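Local structure of 2-amino-4-hydroxy-6-hydroxymethyldihydropteridine pyrophosphokinase (Haemophilus influenzae, 1CBK) at residues Q18-L29 against L70-Q81. The protein probably catalyses the transfer of pyrophosphate from ATP to 6-hydroxymethyl-7,8-dihydropterin, a step of folate biosynthesis. Sequence-based numbering, arbitrary orientation.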
ATOM      1  N   GLN A  18     -17.449 -12.736  11.800  1.00  3.91           N
ATOM      2  CA  GLN A  18     -16.240 -13.288  11.192  1.00  5.84           C
ATOM      3  C   GLN A  18     -14.990 -12.958  12.052  1.00  5.42           C
ATOM      4  O   GLN A  18     -14.120 -13.804  12.266  1.00  6.67           O
ATOM      5  CB  GLN A  18     -16.041 -12.714   9.781  1.00  6.97           C
ATOM      6  CG  GLN A  18     -17.158 -13.049   8.807  1.00  6.43           C
ATOM      7  CD  GLN A  18     -17.051 -14.445   8.224  1.00 10.89           C
ATOM      8  OE1 GLN A  18     -16.030 -15.120   8.356  1.00  9.94           O
ATOM      9  NE2 GLN A  18     -18.113 -14.878   7.532  1.00  8.87           N
ATOM     10  N   LEU A  19     -14.901 -11.721  12.525  1.00  6.65           N
ATOM     11  CA  LEU A  19     -13.779 -11.285  13.367  1.00  7.47           C
ATOM     12  C   LEU A  19     -13.797 -12.003  14.716  1.00  8.36           C
ATOM     13  O   LEU A  19     -12.753 -12.465  15.172  1.00  9.32           O
ATOM     14  CB  LEU A  19     -13.775  -9.759  13.547  1.00  3.78           C
ATOM     15  CG  LEU A  19     -12.839  -8.978  12.606  1.00  7.29           C
ATOM     16  CD1 LEU A  19     -12.962  -9.399  11.163  1.00  3.12           C
ATOM     17  CD2 LEU A  19     -13.068  -7.505  12.760  1.00  3.23           C
ATOM     18  N   HIS A  20     -14.972 -12.132  15.336  1.00  8.67           N
ATOM     19  CA  HIS A  20     -15.052 -12.847  16.625  1.00  9.28           C
ATOM     20  C   HIS A  20     -14.646 -14.310  16.438  1.00  8.83           C
ATOM     21  O   HIS A  20     -13.878 -14.861  17.232  1.00  9.21           O
ATOM     22  CB  HIS A  20     -16.453 -12.778  17.243  1.00  8.78           C
ATOM     23  CG  HIS A  20     -16.787 -11.448  17.847  1.00 10.47           C
ATOM     24  ND1 HIS A  20     -15.922 -10.772  18.673  1.00 16.48           N
ATOM     25  CD2 HIS A  20     -17.910 -10.696  17.776  1.00 13.53           C
ATOM     26  CE1 HIS A  20     -16.498  -9.654  19.094  1.00 17.60           C
ATOM     27  NE2 HIS A  20     -17.705  -9.587  18.562  1.00 14.08           N
ATOM     28  N   ALA A  21     -15.106 -14.930  15.360  1.00  8.85           N
ATOM     29  CA  ALA A  21     -14.740 -16.321  15.131  1.00  9.77           C
ATOM     30  C   ALA A  21     -13.240 -16.456  14.893  1.00 10.80           C
ATOM     31  O   ALA A  21     -12.624 -17.404  15.381  1.00  9.96           O
ATOM     32  CB  ALA A  21     -15.521 -16.906  13.949  1.00  6.11           C
ATOM     33  N   ALA A  22     -12.648 -15.522  14.143  1.00 10.61           N
ATOM     34  CA  ALA A  22     -11.212 -15.590  13.857  1.00  9.43           C
ATOM     35  C   ALA A  22     -10.357 -15.376  15.124  1.00  8.40           C
ATOM     36  O   ALA A  22      -9.335 -16.033  15.312  1.00  7.09           O
ATOM     37  CB  ALA A  22     -10.840 -14.595  12.766  1.00  6.71           C
ATOM     38  N   LEU A  23     -10.793 -14.462  15.987  1.00  8.32           N
ATOM     39  CA  LEU A  23     -10.097 -14.166  17.232  1.00  9.41           C
ATOM     40  C   LEU A  23     -10.149 -15.372  18.178  1.00 11.25           C
ATOM     41  O   LEU A  23      -9.154 -15.699  18.829  1.00 11.20           O
ATOM     42  CB  LEU A  23     -10.682 -12.901  17.872  1.00  6.29           C
ATOM     43  CG  LEU A  23     -10.261 -11.653  17.065  1.00 10.38           C
ATOM     44  CD1 LEU A  23     -11.140 -10.469  17.378  1.00  3.54           C
ATOM     45  CD2 LEU A  23      -8.807 -11.300  17.353  1.00  7.42           C
ATOM     46  N   LYS A  24     -11.300 -16.041  18.230  1.00  9.47           N
ATOM     47  CA  LYS A  24     -11.452 -17.236  19.044  1.00  9.68           C
ATOM     48  C   LYS A  24     -10.475 -18.294  18.516  1.00  8.99           C
ATOM     49  O   LYS A  24      -9.727 -18.892  19.293  1.00  8.16           O
ATOM     50  CB  LYS A  24     -12.897 -17.739  18.962  1.00 11.16           C
ATOM     51  CG  LYS A  24     -13.178 -19.108  19.632  1.00 19.29           C
ATOM     52  CD  LYS A  24     -14.672 -19.438  19.492  1.00 23.42           C
ATOM     53  CE  LYS A  24     -15.046 -20.769  20.116  1.00 33.71           C
ATOM     54  NZ  LYS A  24     -16.539 -20.882  20.342  1.00 32.99           N
ATOM     55  N   ALA A  25     -10.464 -18.524  17.206  1.00  7.92           N
ATOM     56  CA  ALA A  25      -9.552 -19.502  16.631  1.00  8.21           C
ATOM     57  C   ALA A  25      -8.066 -19.165  16.924  1.00 11.31           C
ATOM     58  O   ALA A  25      -7.290 -20.058  17.269  1.00  9.08           O
ATOM     59  CB  ALA A  25      -9.785 -19.644  15.131  1.00  6.30           C
ATOM     60  N   ILE A  26      -7.680 -17.893  16.766  1.00 11.25           N
ATOM     61  CA  ILE A  26      -6.305 -17.453  17.042  1.00 10.58           C
ATOM     62  C   ILE A  26      -5.967 -17.705  18.531  1.00 11.17           C
ATOM     63  O   ILE A  26      -4.885 -18.223  18.855  1.00 11.48           O
ATOM     64  CB  ILE A  26      -6.105 -15.944  16.704  1.00 11.89           C
ATOM     65  CG1 ILE A  26      -6.109 -15.714  15.184  1.00 11.80           C
ATOM     66  CG2 ILE A  26      -4.807 -15.439  17.287  1.00  6.87           C
ATOM     67  CD1 ILE A  26      -6.296 -14.232  14.764  1.00  8.17           C
ATOM     68  N   SER A  27      -6.911 -17.402  19.422  1.00  9.53           N
ATOM     69  CA  SER A  27      -6.694 -17.606  20.849  1.00 10.45           C
ATOM     70  C   SER A  27      -6.467 -19.095  21.219  1.00 12.73           C
ATOM     71  O   SER A  27      -5.825 -19.389  22.233  1.00 11.50           O
ATOM     72  CB  SER A  27      -7.869 -17.043  21.657  1.00  7.21           C
ATOM     73  OG  SER A  27      -8.988 -17.898  21.561  1.00 11.60           O
ATOM     74  N   GLN A  28      -6.972 -20.013  20.388  1.00 13.12           N
ATOM     75  CA  GLN A  28      -6.862 -21.462  20.620  1.00 12.72           C
ATOM     76  C   GLN A  28      -5.628 -22.139  19.981  1.00 11.18           C
ATOM     77  O   GLN A  28      -5.454 -23.340  20.104  1.00 12.09           O
ATOM     78  CB  GLN A  28      -8.145 -22.165  20.144  1.00 10.32           C
ATOM     79  CG  GLN A  28      -9.386 -21.759  20.938  1.00 15.09           C
ATOM     80  CD  GLN A  28     -10.664 -22.410  20.424  1.00 23.77           C
ATOM     81  OE1 GLN A  28     -10.780 -22.734  19.241  1.00 27.66           O
ATOM     82  NE2 GLN A  28     -11.650 -22.557  21.298  1.00 20.49           N
ATOM     83  N   LEU A  29      -4.807 -21.377  19.271  1.00 10.51           N
ATOM     84  CA  LEU A  29      -3.611 -21.924  18.639  1.00 11.38           C
ATOM     85  C   LEU A  29      -2.600 -22.438  19.673  1.00 11.15           C
ATOM     86  O   LEU A  29      -2.383 -21.824  20.711  1.00 10.44           O
ATOM     87  CB  LEU A  29      -2.939 -20.849  17.756  1.00 13.04           C
ATOM     88  CG  LEU A  29      -3.652 -20.433  16.474  1.00 10.39           C
ATOM     89  CD1 LEU A  29      -2.861 -19.329  15.788  1.00  9.21           C
ATOM     90  CD2 LEU A  29      -3.834 -21.641  15.567  1.00  8.50           C
ATOM     91  N   LEU A  70       3.133 -19.780  11.883  1.00 11.69           N
ATOM     92  CA  LEU A  70       2.067 -18.866  12.252  1.00 11.73           C
ATOM     93  C   LEU A  70       1.246 -18.576  10.976  1.00 12.48           C
ATOM     94  O   LEU A  70       0.011 -18.550  11.034  1.00 14.09           O
ATOM     95  CB  LEU A  70       2.632 -17.569  12.835  1.00 11.67           C
ATOM     96  CG  LEU A  70       1.609 -16.475  13.189  1.00  8.98           C
ATOM     97  CD1 LEU A  70       0.594 -17.017  14.228  1.00  4.45           C
ATOM     98  CD2 LEU A  70       2.355 -15.230  13.727  1.00  5.06           C
ATOM     99  N   LEU A  71       1.917 -18.351   9.840  1.00 11.00           N
ATOM    100  CA  LEU A  71       1.229 -18.102   8.569  1.00 12.46           C
ATOM    101  C   LEU A  71       0.357 -19.323   8.208  1.00 13.26           C
ATOM    102  O   LEU A  71      -0.804 -19.162   7.809  1.00 13.24           O
ATOM    103  CB  LEU A  71       2.215 -17.817   7.401  1.00 12.01           C
ATOM    104  CG  LEU A  71       1.533 -17.570   6.024  1.00 12.58           C
ATOM    105  CD1 LEU A  71       0.609 -16.361   6.106  1.00  7.32           C
ATOM    106  CD2 LEU A  71       2.550 -17.366   4.897  1.00 12.83           C
ATOM    107  N   ASP A  72       0.936 -20.525   8.297  1.00 12.59           N
ATOM    108  CA  ASP A  72       0.198 -21.759   8.003  1.00 12.50           C
ATOM    109  C   ASP A  72      -1.089 -21.825   8.815  1.00 12.24           C
ATOM    110  O   ASP A  72      -2.142 -22.181   8.289  1.00 12.90           O
ATOM    111  CB  ASP A  72       1.022 -22.989   8.362  1.00 14.78           C
ATOM    112  CG  ASP A  72       2.067 -23.317   7.335  1.00 17.43           C
ATOM    113  OD1 ASP A  72       2.006 -22.786   6.215  1.00 17.96           O
ATOM    114  OD2 ASP A  72       2.957 -24.130   7.662  1.00 19.80           O
ATOM    115  N   GLU A  73      -0.975 -21.530  10.107  1.00 11.28           N
ATOM    116  CA  GLU A  73      -2.112 -21.544  11.022  1.00 11.61           C
ATOM    117  C   GLU A  73      -3.142 -20.490  10.684  1.00 12.44           C
ATOM    118  O   GLU A  73      -4.334 -20.763  10.747  1.00 13.31           O
ATOM    119  CB  GLU A  73      -1.647 -21.382  12.474  1.00 11.74           C
ATOM    120  CG  GLU A  73      -0.933 -22.620  13.052  1.00 20.26           C
ATOM    121  CD  GLU A  73      -1.760 -23.906  12.903  1.00 24.92           C
ATOM    122  OE1 GLU A  73      -2.783 -24.058  13.604  1.00 22.83           O
ATOM    123  OE2 GLU A  73      -1.391 -24.766  12.079  1.00 30.38           O
ATOM    124  N   LEU A  74      -2.714 -19.281  10.325  1.00 11.61           N
ATOM    125  CA  LEU A  74      -3.690 -18.249   9.980  1.00  9.80           C
ATOM    126  C   LEU A  74      -4.434 -18.631   8.698  1.00 10.10           C
ATOM    127  O   LEU A  74      -5.624 -18.356   8.555  1.00  9.37           O
ATOM    128  CB  LEU A  74      -3.029 -16.883   9.824  1.00  8.55           C
ATOM    129  CG  LEU A  74      -2.376 -16.330  11.084  1.00 13.77           C
ATOM    130  CD1 LEU A  74      -1.744 -14.980  10.737  1.00  9.60           C
ATOM    131  CD2 LEU A  74      -3.403 -16.185  12.229  1.00  6.98           C
ATOM    132  N   GLN A  75      -3.720 -19.227   7.749  1.00 11.15           N
ATOM    133  CA  GLN A  75      -4.329 -19.645   6.490  1.00 11.15           C
ATOM    134  C   GLN A  75      -5.311 -20.798   6.747  1.00 11.92           C
ATOM    135  O   GLN A  75      -6.360 -20.880   6.107  1.00 10.23           O
ATOM    136  CB  GLN A  75      -3.260 -20.024   5.457  1.00  9.90           C
ATOM    137  CG  GLN A  75      -2.383 -18.832   5.063  1.00 13.03           C
ATOM    138  CD  GLN A  75      -1.349 -19.154   4.001  1.00 13.56           C
ATOM    139  OE1 GLN A  75      -1.118 -18.362   3.092  1.00 20.02           O
ATOM    140  NE2 GLN A  75      -0.718 -20.299   4.111  1.00 10.83           N
ATOM    141  N   ARG A  76      -4.966 -21.663   7.699  1.00 12.65           N
ATOM    142  CA  ARG A  76      -5.835 -22.787   8.076  1.00 15.08           C
ATOM    143  C   ARG A  76      -7.126 -22.238   8.677  1.00 14.89           C
ATOM    144  O   ARG A  76      -8.214 -22.719   8.353  1.00 13.31           O
ATOM    145  CB  ARG A  76      -5.131 -23.681   9.079  1.00 16.96           C
ATOM    146  CG  ARG A  76      -5.923 -24.885   9.543  1.00 29.26           C
ATOM    147  CD  ARG A  76      -5.047 -25.758  10.417  1.00 37.84           C
ATOM    148  NE  ARG A  76      -5.819 -26.682  11.238  1.00 57.80           N
ATOM    149  CZ  ARG A  76      -5.904 -26.618  12.568  1.00 67.03           C
ATOM    150  NH1 ARG A  76      -5.265 -25.663  13.234  1.00 68.76           N
ATOM    151  NH2 ARG A  76      -6.629 -27.512  13.238  1.00 69.08           N
ATOM    152  N   ILE A  77      -7.004 -21.208   9.521  1.00 13.99           N
ATOM    153  CA  ILE A  77      -8.165 -20.592  10.130  1.00 12.47           C
ATOM    154  C   ILE A  77      -9.050 -19.971   9.046  1.00 14.64           C
ATOM    155  O   ILE A  77     -10.269 -20.119   9.092  1.00 14.99           O
ATOM    156  CB  ILE A  77      -7.765 -19.540  11.196  1.00 15.93           C
ATOM    157  CG1 ILE A  77      -7.228 -20.248  12.442  1.00 12.86           C
ATOM    158  CG2 ILE A  77      -8.964 -18.618  11.544  1.00 13.59           C
ATOM    159  CD1 ILE A  77      -6.493 -19.324  13.421  1.00 10.81           C
ATOM    160  N   GLU A  78      -8.456 -19.264   8.085  1.00 12.30           N
ATOM    161  CA  GLU A  78      -9.233 -18.659   6.992  1.00 12.79           C
ATOM    162  C   GLU A  78      -9.959 -19.761   6.186  1.00 12.73           C
ATOM    163  O   GLU A  78     -11.141 -19.628   5.850  1.00 11.98           O
ATOM    164  CB  GLU A  78      -8.316 -17.864   6.044  1.00 11.53           C
ATOM    165  CG  GLU A  78      -7.685 -16.610   6.635  1.00 12.76           C
ATOM    166  CD  GLU A  78      -6.770 -15.900   5.643  1.00  9.48           C
ATOM    167  OE1 GLU A  78      -6.044 -16.565   4.892  1.00 11.54           O
ATOM    168  OE2 GLU A  78      -6.775 -14.662   5.623  1.00 11.51           O
ATOM    169  N   ASN A  79      -9.260 -20.866   5.926  1.00 13.31           N
ATOM    170  CA  ASN A  79      -9.836 -21.978   5.167  1.00 15.65           C
ATOM    171  C   ASN A  79     -10.996 -22.665   5.895  1.00 16.28           C
ATOM    172  O   ASN A  79     -12.072 -22.873   5.328  1.00 16.89           O
ATOM    173  CB  ASN A  79      -8.756 -22.991   4.805  1.00 14.84           C
ATOM    174  CG  ASN A  79      -7.837 -22.492   3.695  1.00 23.16           C
ATOM    175  OD1 ASN A  79      -8.288 -21.824   2.763  1.00 31.72           O
ATOM    176  ND2 ASN A  79      -6.547 -22.827   3.782  1.00 23.45           N
ATOM    177  N   GLU A  80     -10.795 -22.959   7.172  1.00 16.78           N
ATOM    178  CA  GLU A  80     -11.819 -23.622   7.975  1.00 17.11           C
ATOM    179  C   GLU A  80     -12.990 -22.684   8.287  1.00 16.96           C
ATOM    180  O   GLU A  80     -14.087 -23.136   8.639  1.00 17.11           O
ATOM    181  CB  GLU A  80     -11.183 -24.218   9.241  1.00 17.33           C
ATOM    182  CG  GLU A  80     -10.060 -25.233   8.923  1.00 15.79           C
ATOM    183  CD  GLU A  80      -9.582 -26.029  10.133  1.00 19.54           C
ATOM    184  OE1 GLU A  80      -9.848 -25.611  11.270  1.00 16.11           O
ATOM    185  OE2 GLU A  80      -8.928 -27.078   9.944  1.00 21.64           O
ATOM    186  N   GLN A  81     -12.774 -21.378   8.116  1.00 14.13           N
ATOM    187  CA  GLN A  81     -13.828 -20.403   8.339  1.00 11.41           C
ATOM    188  C   GLN A  81     -14.522 -20.115   6.995  1.00 11.48           C
ATOM    189  O   GLN A  81     -15.374 -19.231   6.881  1.00 13.45           O
ATOM    190  CB  GLN A  81     -13.270 -19.113   8.984  1.00 12.89           C
ATOM    191  CG  GLN A  81     -14.369 -18.270   9.610  1.00 11.49           C
ATOM    192  CD  GLN A  81     -13.872 -17.180  10.532  1.00 16.86           C
ATOM    193  OE1 GLN A  81     -14.285 -16.022  10.421  1.00 13.66           O
ATOM    194  NE2 GLN A  81     -13.032 -17.547  11.487  1.00  8.86           N
TER
HETATM  195  O   HOH W   1     -14.956 -16.531   6.324  1.00  9.15           O
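Ile77 points at helix 18-27 and sets its CD1 methyl against Ala25, 3.7 Å from that residue's CB. With CG1 beside its own backbone N (chi1 -73°), Ile77 brings CG2 against Ala25 CB as well (3.8 Å), so both branches of the isoleucine bear on one small alanine. Ile77 CD1 reaches past it to Ile26, whose side chain crosses that of Ile77 at about a right angle. Ile26 CG1 lies 4.0 Å from CD1 of Ile77 and equally near CD2 of Leu74, one helical turn earlier on helix 67-80. Just beyond helix 15-27, Leu29 lays its isobutyl group alongside Glu73, and the two side chains run past each other in opposite directions. The CD2 methyl of Leu29 rides along the aliphatic part of Glu73 and ends 3.3 Å from Glu73 OE1. Arg76 forms a salt bridge to that carboxylate, weak as a hydrogen bond (NH1 to Glu73 OE1 3.0 Å), and a second one to Glu80. At the other end, Gln81, the first residue to leave helical geometry, extends its chain past Ala21 and Ala22 to reach Gln18, the two amide planes 28° apart. One water donates to both Gln18 OE1 (2.7 Å) and Gln81 O, while Gln18 NE2 is bonded to Asn13 O. The two helices run roughly antiparallel, 139° between their directions, the axes of 18-27 and 70-80 approaching to 10.3 Å. They lie on one face of the antiparallel sheet, where Leu96 meets Ala22, Leu74 and Ile77. Chemically, the centre is an aliphatic seam of Ala25, Ile26, Leu29, Leu74 and Ile77 joined by apolar packing; the charges pair within helix 67-80, and a water bridges the helices at the polar end.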